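Local coordinates for uncharacterized protein (Candida albicans, PDB 5K04), which probably serves as the non-catalytic auxiliary subunit of the NatB complex, which acetylates the N-termini of proteins, at residues A[229-241]-A[250-263]. Residues are numbered along the deposited sequence; the frame is centred on the assembly and turned at random.
Sequences FEALHAYTEKLLF and TWKLWILSGKEIGK
The Trp254 indole lies between His233 and Phe241. The imidazole forms an offset stack with the five-membered ring, centroids 4.1 Å apart and planes 17° apart. On the opposite face, CE1 of Phe241 comes over the rim, 3.8 Å from CZ2 of Trp254, with its ring inclined. Trp254 has CG anti to its backbone N (chi1 179°), which lays the indole across 229-241 among His233, Glu237, Leu240 and Phe241, a knob in a hole. Glu237 meets the indole edge: NE1 of Trp254 donates to OE2 of Glu237 at 2.9 Å; OE2 accepts through its anti lone pair and lies nearly in the indole plane.

ND1 of His233 gives a weak, bent bond to Trp254 O at 2.8 Å and a second weak one to Ser257 OG. Gly258 CA sits over a face of the same imidazole. Thr236 and Ser257 are reciprocal knobs; each hydroxyl bonds back to its own helix, Thr236 OG1 to Leu232 O and Ser257 OG to Leu253 O.

At one end Trp251 makes an offset edge-to-face pair with Phe241, its edge toward that ring, and takes Leu240 CD2 over its five-membered ring. At the other, Glu260 CG lies over the centre of the Phe229 ring, 3.5 Å from the centroid. A Schellman motif at Gly262 ends helix 248-260.

The two helices form an antiparallel hairpin, consistent with the helical pairs of the TPR clan, to which the family belongs. Helix 213-225 packs beside Leu232 and Thr236. The Glu237 bond and flanking rings should restrict the indole's tilt and rotation, adding, with the weak His233 bonds, a directional polar link to aromatic and aliphatic packing.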
loop_
_atom_site.group_PDB
_atom_site.type_symbol
_atom_site.label_atom_id
_atom_site.label_comp_id
_atom_site.label_asym_id
_atom_site.label_seq_id
_atom_site.Cartn_x
_atom_site.Cartn_y
_atom_site.Cartn_z
ATOM N N PHE A 229 -15.101 -19.118 -30.836
ATOM C CA PHE A 229 -14.555 -17.976 -31.550
ATOM C C PHE A 229 -15.587 -17.304 -32.434
ATOM O O PHE A 229 -15.483 -16.099 -32.692
ATOM C CB PHE A 229 -13.335 -18.406 -32.359
ATOM C CG PHE A 229 -12.172 -18.826 -31.508
ATOM C CD1 PHE A 229 -11.636 -17.956 -30.574
ATOM C CD2 PHE A 229 -11.609 -20.084 -31.647
ATOM C CE1 PHE A 229 -10.559 -18.337 -29.791
ATOM C CE2 PHE A 229 -10.538 -20.469 -30.869
ATOM C CZ PHE A 229 -10.017 -19.594 -29.934
ATOM N N GLU A 230 -16.584 -18.046 -32.908
ATOM C CA GLU A 230 -17.705 -17.387 -33.563
ATOM C C GLU A 230 -18.423 -16.467 -32.582
ATOM O O GLU A 230 -18.622 -15.279 -32.859
ATOM C CB GLU A 230 -18.662 -18.423 -34.146
ATOM C CG GLU A 230 -18.121 -19.166 -35.362
ATOM C CD GLU A 230 -18.263 -18.381 -36.663
ATOM O OE1 GLU A 230 -18.850 -17.279 -36.647
ATOM O OE2 GLU A 230 -17.793 -18.876 -37.713
ATOM N N ALA A 231 -18.771 -16.993 -31.400
ATOM C CA ALA A 231 -19.544 -16.209 -30.447
ATOM C C ALA A 231 -18.767 -14.995 -29.956
ATOM O O ALA A 231 -19.361 -13.959 -29.642
ATOM C CB ALA A 231 -19.971 -17.084 -29.262
ATOM N N LEU A 232 -17.448 -15.109 -29.873
ATOM C CA LEU A 232 -16.643 -14.029 -29.324
ATOM C C LEU A 232 -16.378 -12.950 -30.357
ATOM O O LEU A 232 -16.324 -11.768 -30.012
ATOM C CB LEU A 232 -15.329 -14.593 -28.812
ATOM C CG LEU A 232 -14.250 -13.625 -28.372
ATOM C CD1 LEU A 232 -14.677 -12.864 -27.120
ATOM C CD2 LEU A 232 -12.976 -14.408 -28.138
ATOM N N HIS A 233 -16.197 -13.354 -31.618
ATOM C CA HIS A 233 -15.984 -12.402 -32.695
ATOM C C HIS A 233 -17.225 -11.550 -32.890
ATOM O O HIS A 233 -17.144 -10.319 -32.991
ATOM C CB HIS A 233 -15.631 -13.139 -33.990
ATOM C CG HIS A 233 -15.177 -12.229 -35.089
ATOM N ND1 HIS A 233 -14.029 -11.467 -35.000
ATOM C CD2 HIS A 233 -15.731 -11.938 -36.291
ATOM C CE1 HIS A 233 -13.891 -10.758 -36.104
ATOM N NE2 HIS A 233 -14.911 -11.023 -36.903
ATOM N N ALA A 234 -18.387 -12.202 -32.903
ATOM C CA ALA A 234 -19.660 -11.492 -32.921
ATOM C C ALA A 234 -19.798 -10.577 -31.713
ATOM O O ALA A 234 -20.181 -9.409 -31.847
ATOM C CB ALA A 234 -20.814 -12.499 -32.977
ATOM N N TYR A 235 -19.482 -11.083 -30.520
ATOM C CA TYR A 235 -19.679 -10.280 -29.313
ATOM C C TYR A 235 -18.734 -9.078 -29.293
ATOM O O TYR A 235 -19.178 -7.933 -29.135
ATOM C CB TYR A 235 -19.509 -11.155 -28.062
ATOM C CG TYR A 235 -19.854 -10.457 -26.748
ATOM C CD1 TYR A 235 -21.179 -10.200 -26.395
ATOM C CD2 TYR A 235 -18.856 -10.072 -25.849
ATOM C CE1 TYR A 235 -21.504 -9.551 -25.187
ATOM C CE2 TYR A 235 -19.175 -9.431 -24.635
ATOM C CZ TYR A 235 -20.501 -9.169 -24.324
ATOM O OH TYR A 235 -20.826 -8.540 -23.152
ATOM N N THR A 236 -17.431 -9.312 -29.495
ATOM C CA THR A 236 -16.470 -8.211 -29.489
ATOM C C THR A 236 -16.786 -7.187 -30.576
ATOM O O THR A 236 -16.730 -5.976 -30.328
ATOM C CB THR A 236 -15.039 -8.739 -29.642
ATOM O OG1 THR A 236 -14.908 -9.508 -30.847
ATOM C CG2 THR A 236 -14.661 -9.600 -28.451
ATOM N N GLU A 237 -17.133 -7.654 -31.780
ATOM C CA GLU A 237 -17.495 -6.733 -32.856
ATOM C C GLU A 237 -18.645 -5.817 -32.439
ATOM O O GLU A 237 -18.626 -4.614 -32.731
ATOM C CB GLU A 237 -17.854 -7.515 -34.129
ATOM C CG GLU A 237 -18.247 -6.648 -35.313
ATOM C CD GLU A 237 -18.005 -7.311 -36.661
ATOM O OE1 GLU A 237 -18.910 -7.261 -37.511
ATOM O OE2 GLU A 237 -16.910 -7.868 -36.873
ATOM N N LYS A 238 -19.638 -6.361 -31.728
ATOM C CA LYS A 238 -20.714 -5.529 -31.198
ATOM C C LYS A 238 -20.164 -4.441 -30.278
ATOM O O LYS A 238 -20.483 -3.255 -30.439
ATOM C CB LYS A 238 -21.740 -6.394 -30.459
ATOM C CG LYS A 238 -22.943 -5.614 -29.940
ATOM C CD LYS A 238 -23.762 -6.396 -28.900
ATOM C CE LYS A 238 -23.054 -6.484 -27.530
ATOM N NZ LYS A 238 -24.009 -6.646 -26.372
ATOM N N LEU A 239 -19.338 -4.832 -29.298
ATOM C CA LEU A 239 -18.800 -3.857 -28.354
ATOM C C LEU A 239 -18.030 -2.767 -29.073
ATOM O O LEU A 239 -18.178 -1.583 -28.755
ATOM C CB LEU A 239 -17.887 -4.539 -27.335
ATOM C CG LEU A 239 -18.501 -5.559 -26.391
ATOM C CD1 LEU A 239 -17.452 -6.046 -25.394
ATOM C CD2 LEU A 239 -19.705 -4.960 -25.697
ATOM N N LEU A 240 -17.220 -3.151 -30.065
ATOM C CA LEU A 240 -16.261 -2.235 -30.676
ATOM C C LEU A 240 -16.911 -1.323 -31.713
ATOM O O LEU A 240 -16.624 -0.119 -31.751
ATOM C CB LEU A 240 -15.128 -3.033 -31.324
ATOM C CG LEU A 240 -14.326 -3.927 -30.369
ATOM C CD1 LEU A 240 -13.494 -4.940 -31.160
ATOM C CD2 LEU A 240 -13.452 -3.099 -29.428
ATOM N N PHE A 241 -17.777 -1.873 -32.565
ATOM C CA PHE A 241 -18.304 -1.132 -33.706
ATOM C C PHE A 241 -19.697 -0.557 -33.473
ATOM O O PHE A 241 -20.138 0.280 -34.267
ATOM C CB PHE A 241 -18.318 -2.029 -34.958
ATOM C CG PHE A 241 -16.941 -2.398 -35.460
ATOM C CD1 PHE A 241 -16.258 -3.480 -34.919
ATOM C CD2 PHE A 241 -16.329 -1.659 -36.457
ATOM C CE1 PHE A 241 -14.996 -3.818 -35.364
ATOM C CE2 PHE A 241 -15.065 -1.997 -36.916
ATOM C CZ PHE A 241 -14.397 -3.075 -36.361
ATOM N N THR A 250 -10.168 -5.973 -25.989
ATOM C CA THR A 250 -11.304 -6.438 -26.776
ATOM C C THR A 250 -10.988 -6.444 -28.271
ATOM O O THR A 250 -11.495 -7.304 -29.007
ATOM C CB THR A 250 -12.532 -5.570 -26.480
ATOM O OG1 THR A 250 -12.751 -5.521 -25.061
ATOM C CG2 THR A 250 -13.781 -6.144 -27.171
ATOM N N TRP A 251 -10.139 -5.517 -28.732
ATOM C CA TRP A 251 -9.710 -5.523 -30.129
ATOM C C TRP A 251 -8.882 -6.761 -30.433
ATOM O O TRP A 251 -9.046 -7.386 -31.489
ATOM C CB TRP A 251 -8.894 -4.270 -30.457
ATOM C CG TRP A 251 -9.678 -2.999 -30.768
ATOM C CD1 TRP A 251 -9.732 -1.858 -30.007
ATOM C CD2 TRP A 251 -10.471 -2.731 -31.935
ATOM N NE1 TRP A 251 -10.512 -0.910 -30.623
ATOM C CE2 TRP A 251 -10.982 -1.424 -31.805
ATOM C CE3 TRP A 251 -10.813 -3.476 -33.067
ATOM C CZ2 TRP A 251 -11.807 -0.846 -32.768
ATOM C CZ3 TRP A 251 -11.629 -2.902 -34.017
ATOM C CH2 TRP A 251 -12.118 -1.599 -33.863
ATOM N N LYS A 252 -7.987 -7.128 -29.517
ATOM C CA LYS A 252 -7.125 -8.281 -29.746
ATOM C C LYS A 252 -7.940 -9.563 -29.830
ATOM O O LYS A 252 -7.699 -10.404 -30.705
ATOM C CB LYS A 252 -6.076 -8.375 -28.640
ATOM C CG LYS A 252 -5.053 -7.237 -28.669
ATOM C CD LYS A 252 -4.322 -7.074 -27.324
ATOM C CE LYS A 252 -3.368 -8.221 -27.045
ATOM N NZ LYS A 252 -2.711 -8.057 -25.726
ATOM N N LEU A 253 -8.915 -9.725 -28.930
ATOM C CA LEU A 253 -9.816 -10.870 -29.017
ATOM C C LEU A 253 -10.581 -10.872 -30.337
ATOM O O LEU A 253 -10.822 -11.937 -30.916
ATOM C CB LEU A 253 -10.780 -10.862 -27.829
ATOM C CG LEU A 253 -10.181 -11.097 -26.431
ATOM C CD1 LEU A 253 -11.289 -11.184 -25.388
ATOM C CD2 LEU A 253 -9.331 -12.345 -26.344
ATOM N N TRP A 254 -10.916 -9.685 -30.853
ATOM C CA TRP A 254 -11.677 -9.594 -32.098
ATOM C C TRP A 254 -10.871 -10.079 -33.300
ATOM O O TRP A 254 -11.423 -10.744 -34.185
ATOM C CB TRP A 254 -12.149 -8.159 -32.320
ATOM C CG TRP A 254 -12.922 -7.957 -33.587
ATOM C CD1 TRP A 254 -14.239 -8.277 -33.815
ATOM C CD2 TRP A 254 -12.439 -7.361 -34.795
ATOM N NE1 TRP A 254 -14.591 -7.933 -35.104
ATOM C CE2 TRP A 254 -13.503 -7.370 -35.722
ATOM C CE3 TRP A 254 -11.204 -6.833 -35.189
ATOM C CZ2 TRP A 254 -13.372 -6.862 -37.003
ATOM C CZ3 TRP A 254 -11.070 -6.346 -36.471
ATOM C CH2 TRP A 254 -12.149 -6.355 -37.362
ATOM N N ILE A 255 -9.575 -9.742 -33.369
ATOM C CA ILE A 255 -8.765 -10.222 -34.492
ATOM C C ILE A 255 -8.380 -11.678 -34.290
ATOM O O ILE A 255 -8.281 -12.445 -35.256
ATOM C CB ILE A 255 -7.511 -9.350 -34.714
ATOM C CG1 ILE A 255 -6.558 -9.420 -33.515
ATOM C CG2 ILE A 255 -7.892 -7.916 -35.072
ATOM C CD1 ILE A 255 -5.189 -8.837 -33.772
ATOM N N LEU A 256 -8.142 -12.073 -33.039
ATOM C CA LEU A 256 -7.880 -13.473 -32.743
ATOM C C LEU A 256 -9.041 -14.341 -33.210
ATOM O O LEU A 256 -8.877 -15.221 -34.061
ATOM C CB LEU A 256 -7.628 -13.654 -31.243
ATOM C CG LEU A 256 -7.452 -15.116 -30.825
ATOM C CD1 LEU A 256 -6.297 -15.745 -31.580
ATOM C CD2 LEU A 256 -7.248 -15.240 -29.339
ATOM N N SER A 257 -10.235 -14.081 -32.674
ATOM C CA SER A 257 -11.396 -14.876 -33.044
ATOM C C SER A 257 -11.701 -14.748 -34.531
ATOM O O SER A 257 -12.129 -15.723 -35.164
ATOM C CB SER A 257 -12.603 -14.469 -32.185
ATOM O OG SER A 257 -12.834 -13.068 -32.231
ATOM N N GLY A 258 -11.462 -13.570 -35.107
ATOM C CA GLY A 258 -11.666 -13.402 -36.541
ATOM C C GLY A 258 -10.833 -14.368 -37.363
ATOM O O GLY A 258 -11.335 -15.018 -38.286
ATOM N N LYS A 259 -9.544 -14.483 -37.037
ATOM C CA LYS A 259 -8.701 -15.446 -37.740
ATOM C C LYS A 259 -9.169 -16.870 -37.474
ATOM O O LYS A 259 -9.204 -17.703 -38.384
ATOM C CB LYS A 259 -7.239 -15.272 -37.325
ATOM C CG LYS A 259 -6.288 -16.239 -38.031
ATOM C CD LYS A 259 -4.881 -15.708 -38.061
ATOM C CE LYS A 259 -3.881 -16.835 -37.916
ATOM N NZ LYS A 259 -4.079 -17.909 -38.914
ATOM N N GLU A 260 -9.557 -17.157 -36.230
ATOM C CA GLU A 260 -9.932 -18.517 -35.869
ATOM C C GLU A 260 -11.118 -19.011 -36.693
ATOM O O GLU A 260 -11.185 -20.193 -37.043
ATOM C CB GLU A 260 -10.234 -18.580 -34.374
ATOM C CG GLU A 260 -8.995 -18.606 -33.480
ATOM C CD GLU A 260 -8.214 -19.898 -33.611
ATOM O OE1 GLU A 260 -8.736 -20.860 -34.216
ATOM O OE2 GLU A 260 -7.074 -19.956 -33.109
ATOM N N ILE A 261 -12.044 -18.113 -37.041
ATOM C CA ILE A 261 -13.240 -18.492 -37.788
ATOM C C ILE A 261 -13.026 -18.319 -39.292
ATOM O O ILE A 261 -13.978 -18.419 -40.075
ATOM C CB ILE A 261 -14.478 -17.700 -37.314
ATOM C CG1 ILE A 261 -14.381 -16.230 -37.693
ATOM C CG2 ILE A 261 -14.692 -17.849 -35.801
ATOM C CD1 ILE A 261 -15.625 -15.450 -37.295
ATOM N N GLY A 262 -11.781 -18.059 -39.706
ATOM C CA GLY A 262 -11.409 -18.086 -41.112
ATOM C C GLY A 262 -11.393 -16.757 -41.839
ATOM O O GLY A 262 -11.281 -16.750 -43.071
ATOM N N LYS A 263 -11.499 -15.637 -41.128
ATOM C CA LYS A 263 -11.498 -14.340 -41.790
ATOM C C LYS A 263 -10.123 -14.044 -42.366
ATOM O O LYS A 263 -9.096 -14.396 -41.779
ATOM C CB LYS A 263 -11.905 -13.236 -40.814
ATOM C CG LYS A 263 -13.282 -13.422 -40.209
ATOM C CD LYS A 263 -14.382 -13.006 -41.168
ATOM C CE LYS A 263 -15.743 -13.059 -40.483
ATOM N NZ LYS A 263 -16.783 -12.348 -41.273
#